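XPF endonuclease (Aeropyrum pernix, PDB 2BGW) probably acts as a structure-specific DNA endonuclease in nucleotide excision repair, with a magnesium ion held in its nuclease domain. Local coordinates at residues Pro21-Val31 with Pro123-Glu131; Ser48-Phe59 with Tyr79-Pro90. One frame throughout, in Å; residues are numbered along the deposited sequence.

Contact 1 (Pro21-Val31 with Pro123-Glu131); sequences PVPSILESLGV and PKGTALVIE
Ile25 packs on Ala127 between helices 22-28 and 123-131, whose axes approach to 8.7 Å at 52°. From CB, which already sits near the Ala127 methyl, the CG2 branch of Ile25 comes closer still, 3.5 Å from Ala127 CB. CG1 leaves on the other branch, anti to the carbonyl carbon (chi1 -56°), and carries CD1 to 3.9 Å from Pro123 CB. There, at the first turn of the partner helix, CD1 also lies against Lys124 N. The small Ala127 methyl probably allows this approach, and Val22 CG1 also rests on it. Both helices belong to the ERCC4 nuclease domain of the PD-(D/E)XK clan and pack side by side against its mixed sheet, where Tyr43 of strand 43-46 touches Val22, Leu26 and Ile130. Leu26 crosses Ile130 at about a right angle, CD1 lying 4.0 Å from Ile130 CG2, while its CD2 rests near Ala127 O and Glu131 CB. Leu29 CD2 meets Leu128 CD2 at 3.8 Å. Beyond Leu29 the first helix closes in a Schellman motif: Gly30, at positive phi, gives its N to Glu27 O, and Val31 N returns to Leu26 O. The turn brings Val31 CG2 within 3.4 Å of Glu131 CG, on the aliphatic part of a glutamate whose OE2 is salt-bridged to Arg135.

Contact 2 (Ser48-Phe59 with Tyr79-Pro90); sequences SIIVERKTSSDF and YETVFIIVEGPP. With MG (magnesium ion), chain E; SO4 (sulfate ion), chain G.
Arg53 and Glu87 join across neighbouring parallel strands: NE donates to Glu87 OE1 at 3.2 Å, lying above the carboxylate plane, and NH2 meets OE2 in the same salt bridge, a leg modelled too short for its length to be trusted. The guanidinium and carboxylate planes are turned 59° apart. Arg53 NH1 reaches away to sulfate O1 at 2.8 Å, an ion that Ser20 also holds. Glu52 projects from the opposite sheet face; bent at chi2 (41°), its chain brings OE2 to 2.3 Å from the magnesium ion, which Asp42 also binds and the backbone O of Arg53 approaches to 2.6 Å. Behind these groups, backbone bonds fix the register, Glu52 N to Phe83 O and Ile85 N to Glu52 O, both 3.0 Å. Ile50 CB stands over the centre of the Tyr79 ring, a CH-pi contact, and Tyr79 OH is hydrogen-bonded to Glu158; an alanine here would probably leave Ile50 without its flat cover and Glu158 without its hydroxyl partner. Thr55 N-caps helix 56-65, its OG1 accepting from Asp58 N. The strands form a beta-alpha-beta crossover, and Glu52, Arg53, Lys54 and Asp58 form the ERKxxxD motif of XPF nucleases, the family's version of the PD-(D/E)XK site.

Contact 2 is the more deeply buried, between two inner strands of the mixed sheet, whereas contact 1 is a partly buried helix pair laid over the sheet face that carries Arg53, Ile85 and Glu87. The helices meet mainly through apolar groups; the strands are joined by backbone hydrogen bonds and also carry charge, a metal ligand and a salt bridge. The two contacts touch directly: Thr126 OG1 probably hydrogen-bonds Glu87 OE1, Pro123 packs on the same carboxylate, and Val22 CG2 lies against Arg53 NE. Thus helices of contact 1 flank the ion pair of contact 2. Both also reach the second subunit, contact 1 partly through a Lys124 salt bridge to its Glu99, contact 2 through packing.

Contact 1 (Pro21-Val31 with Pro123-Glu131)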
loop_
_atom_site.group_PDB
_atom_site.type_symbol
_atom_site.label_atom_id
_atom_site.label_comp_id
_atom_site.label_asym_id
_atom_site.label_seq_id
_atom_site.Cartn_x
_atom_site.Cartn_y
_atom_site.Cartn_z
ATOM N N PRO A 21 -5.922 -10.973 16.556
ATOM C CA PRO A 21 -6.273 -10.197 17.730
ATOM C C PRO A 21 -6.556 -8.754 17.337
ATOM O O PRO A 21 -7.264 -8.061 18.069
ATOM C CB PRO A 21 -5.009 -10.247 18.573
ATOM C CG PRO A 21 -4.280 -11.406 18.094
ATOM C CD PRO A 21 -4.545 -11.470 16.637
ATOM N N VAL A 22 -6.040 -8.327 16.183
ATOM C CA VAL A 22 -6.093 -6.930 15.761
ATOM C C VAL A 22 -7.472 -6.259 15.740
ATOM O O VAL A 22 -7.620 -5.217 16.376
ATOM C CB VAL A 22 -5.381 -6.697 14.438
ATOM C CG1 VAL A 22 -5.195 -5.231 14.202
ATOM C CG2 VAL A 22 -4.044 -7.381 14.455
ATOM N N PRO A 23 -8.468 -6.813 15.010
ATOM C CA PRO A 23 -9.805 -6.199 15.014
ATOM C C PRO A 23 -10.410 -5.857 16.377
ATOM O O PRO A 23 -10.905 -4.744 16.544
ATOM C CB PRO A 23 -10.666 -7.217 14.276
ATOM C CG PRO A 23 -9.712 -7.829 13.318
ATOM C CD PRO A 23 -8.423 -7.959 14.093
ATOM N N SER A 24 -10.366 -6.777 17.341
ATOM C CA SER A 24 -10.901 -6.506 18.702
ATOM C C SER A 24 -10.164 -5.387 19.376
ATOM O O SER A 24 -10.764 -4.570 20.062
ATOM C CB SER A 24 -10.809 -7.736 19.588
ATOM O OG SER A 24 -11.249 -8.862 18.853
ATOM N N ILE A 25 -8.854 -5.351 19.182
ATOM C CA ILE A 25 -8.079 -4.231 19.692
ATOM C C ILE A 25 -8.540 -2.936 19.035
ATOM O O ILE A 25 -8.784 -1.946 19.728
ATOM C CB ILE A 25 -6.571 -4.441 19.545
ATOM C CG1 ILE A 25 -6.157 -5.741 20.225
ATOM C CG2 ILE A 25 -5.829 -3.302 20.210
ATOM C CD1 ILE A 25 -4.731 -6.143 19.940
ATOM N N LEU A 26 -8.684 -2.969 17.709
ATOM C CA LEU A 26 -9.145 -1.816 16.940
ATOM C C LEU A 26 -10.482 -1.295 17.429
ATOM O O LEU A 26 -10.669 -0.098 17.600
ATOM C CB LEU A 26 -9.225 -2.151 15.464
ATOM C CG LEU A 26 -7.971 -1.813 14.674
ATOM C CD1 LEU A 26 -8.130 -2.274 13.253
ATOM C CD2 LEU A 26 -7.637 -0.326 14.715
ATOM N N GLU A 27 -11.412 -2.199 17.675
ATOM C CA GLU A 27 -12.706 -1.805 18.177
ATOM C C GLU A 27 -12.598 -1.240 19.585
ATOM O O GLU A 27 -13.357 -0.359 19.994
ATOM C CB GLU A 27 -13.630 -2.992 18.160
ATOM C CG GLU A 27 -14.100 -3.324 16.806
ATOM C CD GLU A 27 -14.858 -4.616 16.816
ATOM O OE1 GLU A 27 -14.966 -5.221 17.911
ATOM O OE2 GLU A 27 -15.330 -5.041 15.734
ATOM N N SER A 28 -11.629 -1.751 20.319
ATOM C CA SER A 28 -11.408 -1.310 21.671
ATOM C C SER A 28 -10.862 0.090 21.732
ATOM O O SER A 28 -11.027 0.742 22.736
ATOM C CB SER A 28 -10.444 -2.241 22.361
ATOM O OG SER A 28 -10.840 -2.403 23.708
ATOM N N LEU A 29 -10.207 0.545 20.665
ATOM C CA LEU A 29 -9.821 1.959 20.524
ATOM C C LEU A 29 -10.930 2.833 19.880
ATOM O O LEU A 29 -10.690 3.981 19.467
ATOM C CB LEU A 29 -8.514 2.080 19.729
ATOM C CG LEU A 29 -7.379 1.115 20.069
ATOM C CD1 LEU A 29 -6.666 0.689 18.810
ATOM C CD2 LEU A 29 -6.400 1.742 21.064
ATOM N N GLY A 30 -12.135 2.275 19.788
ATOM C CA GLY A 30 -13.294 3.004 19.270
ATOM C C GLY A 30 -13.391 3.097 17.759
ATOM O O GLY A 30 -14.135 3.921 17.223
ATOM N N VAL A 31 -12.629 2.257 17.066
ATOM C CA VAL A 31 -12.680 2.225 15.618
ATOM C C VAL A 31 -13.767 1.256 15.202
ATOM O O VAL A 31 -13.878 0.168 15.740
ATOM C CB VAL A 31 -11.337 1.806 15.034
ATOM C CG1 VAL A 31 -11.441 1.574 13.565
ATOM C CG2 VAL A 31 -10.333 2.865 15.276
ATOM N N PRO A 123 0.403 -7.169 17.914
ATOM C CA PRO A 123 -0.915 -6.743 17.425
ATOM C C PRO A 123 -1.387 -5.347 17.883
ATOM O O PRO A 123 -1.841 -4.541 17.057
ATOM C CB PRO A 123 -1.835 -7.822 18.000
ATOM C CG PRO A 123 -1.008 -9.047 17.915
ATOM C CD PRO A 123 0.396 -8.601 18.256
ATOM N N LYS A 124 -1.287 -5.075 19.187
ATOM C CA LYS A 124 -1.702 -3.791 19.751
ATOM C C LYS A 124 -0.985 -2.653 19.044
ATOM O O LYS A 124 -1.556 -1.605 18.814
ATOM C CB LYS A 124 -1.400 -3.756 21.253
ATOM C CG LYS A 124 -2.010 -2.601 21.986
ATOM C CD LYS A 124 -1.167 -2.186 23.155
ATOM C CE LYS A 124 -1.929 -1.221 24.066
ATOM N NZ LYS A 124 -1.006 -0.557 25.049
ATOM N N GLY A 125 0.271 -2.874 18.696
ATOM C CA GLY A 125 1.025 -1.872 17.977
ATOM C C GLY A 125 0.458 -1.668 16.583
ATOM O O GLY A 125 0.317 -0.541 16.103
ATOM N N THR A 126 0.135 -2.773 15.924
ATOM C CA THR A 126 -0.428 -2.731 14.576
ATOM C C THR A 126 -1.773 -2.034 14.641
ATOM O O THR A 126 -2.050 -1.134 13.831
ATOM C CB THR A 126 -0.567 -4.138 13.997
ATOM O OG1 THR A 126 0.677 -4.828 14.200
ATOM C CG2 THR A 126 -0.893 -4.094 12.516
ATOM N N ALA A 127 -2.558 -2.418 15.650
ATOM C CA ALA A 127 -3.846 -1.807 15.921
ATOM C C ALA A 127 -3.734 -0.297 16.203
ATOM O O ALA A 127 -4.568 0.488 15.744
ATOM C CB ALA A 127 -4.508 -2.514 17.011
ATOM N N LEU A 128 -2.680 0.120 16.887
ATOM C CA LEU A 128 -2.459 1.542 17.073
ATOM C C LEU A 128 -2.094 2.258 15.769
ATOM O O LEU A 128 -2.616 3.329 15.475
ATOM C CB LEU A 128 -1.418 1.797 18.164
ATOM C CG LEU A 128 -1.914 1.371 19.550
ATOM C CD1 LEU A 128 -0.767 1.035 20.486
ATOM C CD2 LEU A 128 -2.804 2.443 20.147
ATOM N N VAL A 129 -1.210 1.660 14.987
ATOM C CA VAL A 129 -0.736 2.276 13.762
ATOM C C VAL A 129 -1.888 2.383 12.786
ATOM O O VAL A 129 -2.060 3.400 12.109
ATOM C CB VAL A 129 0.412 1.439 13.156
ATOM C CG1 VAL A 129 0.870 1.971 11.822
ATOM C CG2 VAL A 129 1.559 1.443 14.101
ATOM N N ILE A 130 -2.697 1.333 12.712
ATOM C CA ILE A 130 -3.838 1.367 11.798
ATOM C C ILE A 130 -4.770 2.485 12.243
ATOM O O ILE A 130 -5.214 3.287 11.439
ATOM C CB ILE A 130 -4.606 0.028 11.728
ATOM C CG1 ILE A 130 -3.769 -1.024 10.988
ATOM C CG2 ILE A 130 -5.955 0.242 11.016
ATOM C CD1 ILE A 130 -4.247 -2.435 11.194
ATOM N N GLU A 131 -5.042 2.538 13.541
ATOM C CA GLU A 131 -5.984 3.513 14.072
ATOM C C GLU A 131 -5.518 4.958 13.846
ATOM O O GLU A 131 -6.319 5.831 13.584
ATOM C CB GLU A 131 -6.220 3.212 15.543
ATOM C CG GLU A 131 -7.280 4.022 16.175
ATOM C CD GLU A 131 -6.723 5.117 16.995
ATOM O OE1 GLU A 131 -5.674 4.909 17.586
ATOM O OE2 GLU A 131 -7.321 6.196 17.074
#

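Contact 2 (Ser48-Phe59 with Tyr79-Pro90)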
loop_
_atom_site.group_PDB
_atom_site.type_symbol
_atom_site.label_atom_id
_atom_site.label_comp_id
_atom_site.label_asym_id
_atom_site.label_seq_id
_atom_site.Cartn_x
_atom_site.Cartn_y
_atom_site.Cartn_z
ATOM N N SER A 48 -7.705 5.627 -0.322
ATOM C CA SER A 48 -6.493 5.412 -1.091
ATOM C C SER A 48 -5.321 4.917 -0.254
ATOM O O SER A 48 -4.165 5.003 -0.693
ATOM C CB SER A 48 -6.122 6.718 -1.762
ATOM O OG SER A 48 -6.303 7.757 -0.821
ATOM N N ILE A 49 -5.626 4.406 0.937
ATOM C CA ILE A 49 -4.639 3.757 1.772
ATOM C C ILE A 49 -5.004 2.305 2.067
ATOM O O ILE A 49 -5.991 2.030 2.740
ATOM C CB ILE A 49 -4.442 4.520 3.080
ATOM C CG1 ILE A 49 -3.988 5.953 2.764
ATOM C CG2 ILE A 49 -3.449 3.782 3.931
ATOM C CD1 ILE A 49 -3.629 6.830 3.935
ATOM N N ILE A 50 -4.208 1.373 1.557
ATOM C CA ILE A 50 -4.411 -0.027 1.882
ATOM C C ILE A 50 -3.284 -0.456 2.825
ATOM O O ILE A 50 -2.157 0.053 2.736
ATOM C CB ILE A 50 -4.485 -0.923 0.605
ATOM C CG1 ILE A 50 -4.992 -2.314 0.930
ATOM C CG2 ILE A 50 -3.139 -1.058 -0.055
ATOM C CD1 ILE A 50 -6.447 -2.388 1.055
ATOM N N VAL A 51 -3.610 -1.380 3.728
ATOM C CA VAL A 51 -2.688 -1.899 4.727
ATOM C C VAL A 51 -2.639 -3.413 4.608
ATOM O O VAL A 51 -3.686 -4.085 4.534
ATOM C CB VAL A 51 -3.149 -1.518 6.167
ATOM C CG1 VAL A 51 -2.427 -2.338 7.240
ATOM C CG2 VAL A 51 -2.953 -0.051 6.416
ATOM N N GLU A 52 -1.420 -3.938 4.601
ATOM C CA GLU A 52 -1.164 -5.365 4.512
ATOM C C GLU A 52 -0.432 -5.675 5.787
ATOM O O GLU A 52 0.584 -5.070 6.069
ATOM C CB GLU A 52 -0.304 -5.643 3.253
ATOM C CG GLU A 52 0.214 -7.059 3.014
ATOM C CD GLU A 52 -0.807 -8.156 3.323
ATOM O OE1 GLU A 52 -2.003 -8.032 2.954
ATOM O OE2 GLU A 52 -0.398 -9.172 3.934
ATOM N N ARG A 53 -0.977 -6.569 6.597
ATOM C CA ARG A 53 -0.392 -6.884 7.907
ATOM C C ARG A 53 0.365 -8.176 7.808
ATOM O O ARG A 53 -0.158 -9.155 7.298
ATOM C CB ARG A 53 -1.460 -7.043 8.979
ATOM C CG ARG A 53 -0.904 -7.403 10.323
ATOM C CD ARG A 53 -1.988 -7.971 11.213
ATOM N NE ARG A 53 -1.471 -8.540 12.457
ATOM C CZ ARG A 53 -1.588 -9.822 12.807
ATOM N NH1 ARG A 53 -2.210 -10.678 12.012
ATOM N NH2 ARG A 53 -1.099 -10.251 13.963
ATOM N N LYS A 54 1.591 -8.177 8.318
ATOM C CA LYS A 54 2.448 -9.355 8.275
ATOM C C LYS A 54 3.289 -9.464 9.534
ATOM O O LYS A 54 3.915 -8.484 9.952
ATOM C CB LYS A 54 3.352 -9.247 7.060
ATOM C CG LYS A 54 3.211 -10.394 6.147
ATOM C CD LYS A 54 3.070 -9.942 4.743
ATOM C CE LYS A 54 2.231 -10.953 4.018
ATOM N NZ LYS A 54 2.531 -10.819 2.600
ATOM N N THR A 55 3.279 -10.646 10.147
ATOM C CA THR A 55 4.196 -10.961 11.259
ATOM C C THR A 55 5.618 -10.984 10.705
ATOM O O THR A 55 5.833 -11.347 9.527
ATOM C CB THR A 55 3.952 -12.353 11.820
ATOM O OG1 THR A 55 3.919 -13.273 10.733
ATOM C CG2 THR A 55 2.650 -12.446 12.616
ATOM N N SER A 56 6.601 -10.609 11.513
ATOM C CA SER A 56 7.930 -10.493 10.940
ATOM C C SER A 56 8.287 -11.772 10.194
ATOM O O SER A 56 8.876 -11.711 9.100
ATOM C CB SER A 56 8.985 -10.146 11.973
ATOM O OG SER A 56 8.713 -10.797 13.194
ATOM N N SER A 57 7.895 -12.923 10.749
ATOM C CA SER A 57 8.243 -14.176 10.086
ATOM C C SER A 57 7.487 -14.461 8.762
ATOM O O SER A 57 8.103 -14.948 7.802
ATOM C CB SER A 57 8.326 -15.373 11.044
ATOM O OG SER A 57 7.202 -15.455 11.871
ATOM N N ASP A 58 6.195 -14.147 8.684
ATOM C CA ASP A 58 5.524 -14.199 7.380
ATOM C C ASP A 58 6.132 -13.214 6.398
ATOM O O ASP A 58 6.216 -13.491 5.201
ATOM C CB ASP A 58 4.047 -13.930 7.515
ATOM C CG ASP A 58 3.358 -15.029 8.206
ATOM O OD1 ASP A 58 3.953 -16.115 8.256
ATOM O OD2 ASP A 58 2.245 -14.830 8.712
ATOM N N PHE A 59 6.582 -12.070 6.891
ATOM C CA PHE A 59 7.310 -11.208 5.993
ATOM C C PHE A 59 8.445 -11.982 5.367
ATOM O O PHE A 59 8.563 -12.023 4.135
ATOM C CB PHE A 59 7.860 -9.981 6.670
ATOM C CG PHE A 59 8.502 -9.039 5.721
ATOM C CD1 PHE A 59 7.737 -8.148 4.989
ATOM C CD2 PHE A 59 9.874 -9.051 5.536
ATOM C CE1 PHE A 59 8.332 -7.267 4.099
ATOM C CE2 PHE A 59 10.480 -8.173 4.644
ATOM C CZ PHE A 59 9.703 -7.279 3.925
ATOM N N TYR A 79 -3.481 0.961 -5.172
ATOM C CA TYR A 79 -3.759 1.969 -4.179
ATOM C C TYR A 79 -2.707 2.978 -4.212
ATOM O O TYR A 79 -1.568 2.707 -4.563
ATOM C CB TYR A 79 -3.842 1.368 -2.808
ATOM C CG TYR A 79 -5.044 0.504 -2.690
ATOM C CD1 TYR A 79 -5.022 -0.799 -3.151
ATOM C CD2 TYR A 79 -6.227 0.994 -2.158
ATOM C CE1 TYR A 79 -6.136 -1.598 -3.059
ATOM C CE2 TYR A 79 -7.359 0.195 -2.063
ATOM C CZ TYR A 79 -7.300 -1.096 -2.515
ATOM O OH TYR A 79 -8.388 -1.916 -2.434
ATOM N N GLU A 80 -3.068 4.188 -3.857
ATOM C CA GLU A 80 -2.108 5.255 -4.051
ATOM C C GLU A 80 -1.023 5.247 -2.949
ATOM O O GLU A 80 0.069 5.778 -3.126
ATOM C CB GLU A 80 -2.865 6.569 -4.238
ATOM C CG GLU A 80 -3.015 7.437 -3.030
ATOM C CD GLU A 80 -2.294 8.770 -3.246
ATOM O OE1 GLU A 80 -1.200 8.742 -3.890
ATOM O OE2 GLU A 80 -2.824 9.828 -2.793
ATOM N N THR A 81 -1.342 4.589 -1.837
ATOM C CA THR A 81 -0.506 4.553 -0.665
ATOM C C THR A 81 -0.622 3.162 -0.079
ATOM O O THR A 81 -1.706 2.707 0.278
ATOM C CB THR A 81 -0.958 5.632 0.352
ATOM O OG1 THR A 81 -0.696 6.930 -0.188
ATOM C CG2 THR A 81 -0.209 5.531 1.647
ATOM N N VAL A 82 0.504 2.479 0.020
ATOM C CA VAL A 82 0.519 1.110 0.526
ATOM C C VAL A 82 1.362 1.032 1.782
ATOM O O VAL A 82 2.529 1.368 1.761
ATOM C CB VAL A 82 1.117 0.114 -0.532
ATOM C CG1 VAL A 82 1.000 -1.292 -0.047
ATOM C CG2 VAL A 82 0.405 0.231 -1.852
ATOM N N PHE A 83 0.776 0.570 2.870
ATOM C CA PHE A 83 1.545 0.340 4.085
ATOM C C PHE A 83 1.624 -1.118 4.273
ATOM O O PHE A 83 0.584 -1.783 4.284
ATOM C CB PHE A 83 0.883 0.950 5.324
ATOM C CG PHE A 83 1.028 2.441 5.404
ATOM C CD1 PHE A 83 -0.031 3.267 5.106
ATOM C CD2 PHE A 83 2.252 3.019 5.761
ATOM C CE1 PHE A 83 0.120 4.638 5.182
ATOM C CE2 PHE A 83 2.414 4.405 5.824
ATOM C CZ PHE A 83 1.347 5.208 5.532
ATOM N N ILE A 84 2.849 -1.632 4.394
ATOM C CA ILE A 84 3.031 -2.983 4.943
ATOM C C ILE A 84 3.491 -2.837 6.358
ATOM O O ILE A 84 4.470 -2.144 6.630
ATOM C CB ILE A 84 4.046 -3.804 4.189
ATOM C CG1 ILE A 84 3.483 -4.183 2.817
ATOM C CG2 ILE A 84 4.362 -5.040 5.000
ATOM C CD1 ILE A 84 4.511 -4.496 1.788
ATOM N N ILE A 85 2.754 -3.452 7.264
ATOM C CA ILE A 85 3.079 -3.350 8.664
ATOM C C ILE A 85 3.703 -4.640 9.082
ATOM O O ILE A 85 3.068 -5.692 9.009
ATOM C CB ILE A 85 1.834 -3.094 9.547
ATOM C CG1 ILE A 85 1.353 -1.644 9.383
ATOM C CG2 ILE A 85 2.143 -3.434 11.011
ATOM C CD1 ILE A 85 -0.029 -1.417 9.909
ATOM N N VAL A 86 4.950 -4.562 9.525
ATOM C CA VAL A 86 5.636 -5.761 9.974
ATOM C C VAL A 86 5.598 -5.877 11.497
ATOM O O VAL A 86 6.125 -5.033 12.241
ATOM C CB VAL A 86 7.042 -5.844 9.421
ATOM C CG1 VAL A 86 7.674 -7.138 9.849
ATOM C CG2 VAL A 86 7.022 -5.739 7.884
ATOM N N GLU A 87 4.932 -6.932 11.937
ATOM C CA GLU A 87 4.649 -7.149 13.339
ATOM C C GLU A 87 5.644 -8.135 13.973
ATOM O O GLU A 87 5.664 -9.336 13.617
ATOM C CB GLU A 87 3.226 -7.681 13.453
ATOM C CG GLU A 87 2.738 -8.033 14.838
ATOM C CD GLU A 87 1.241 -8.239 14.830
ATOM O OE1 GLU A 87 0.520 -7.246 14.550
ATOM O OE2 GLU A 87 0.782 -9.388 15.082
ATOM N N GLY A 88 6.440 -7.634 14.921
ATOM C CA GLY A 88 7.482 -8.434 15.539
ATOM C C GLY A 88 8.839 -8.014 15.006
ATOM O O GLY A 88 8.926 -7.186 14.105
ATOM N N PRO A 89 9.918 -8.582 15.564
ATOM C CA PRO A 89 11.264 -8.175 15.214
ATOM C C PRO A 89 11.540 -8.340 13.745
ATOM O O PRO A 89 11.215 -9.363 13.160
ATOM C CB PRO A 89 12.134 -9.128 16.020
ATOM C CG PRO A 89 11.283 -9.452 17.178
ATOM C CD PRO A 89 9.941 -9.648 16.574
ATOM N N PRO A 90 12.136 -7.318 13.149
ATOM C CA PRO A 90 12.390 -7.296 11.737
ATOM C C PRO A 90 13.002 -8.583 11.262
ATOM O O PRO A 90 12.605 -9.076 10.233
ATOM C CB PRO A 90 13.373 -6.158 11.599
ATOM C CG PRO A 90 12.945 -5.204 12.668
ATOM C CD PRO A 90 12.595 -6.086 13.815
HETATM MG MG MG E . -1.672 -10.290 5.455
HETATM S S SO4 G . -2.431 -14.028 13.168
HETATM O O1 SO4 G . -3.429 -13.112 12.621
HETATM O O2 SO4 G . -1.323 -14.107 12.206
HETATM O O3 SO4 G . -1.921 -13.525 14.456
HETATM O O4 SO4 G . -3.116 -15.309 13.390
#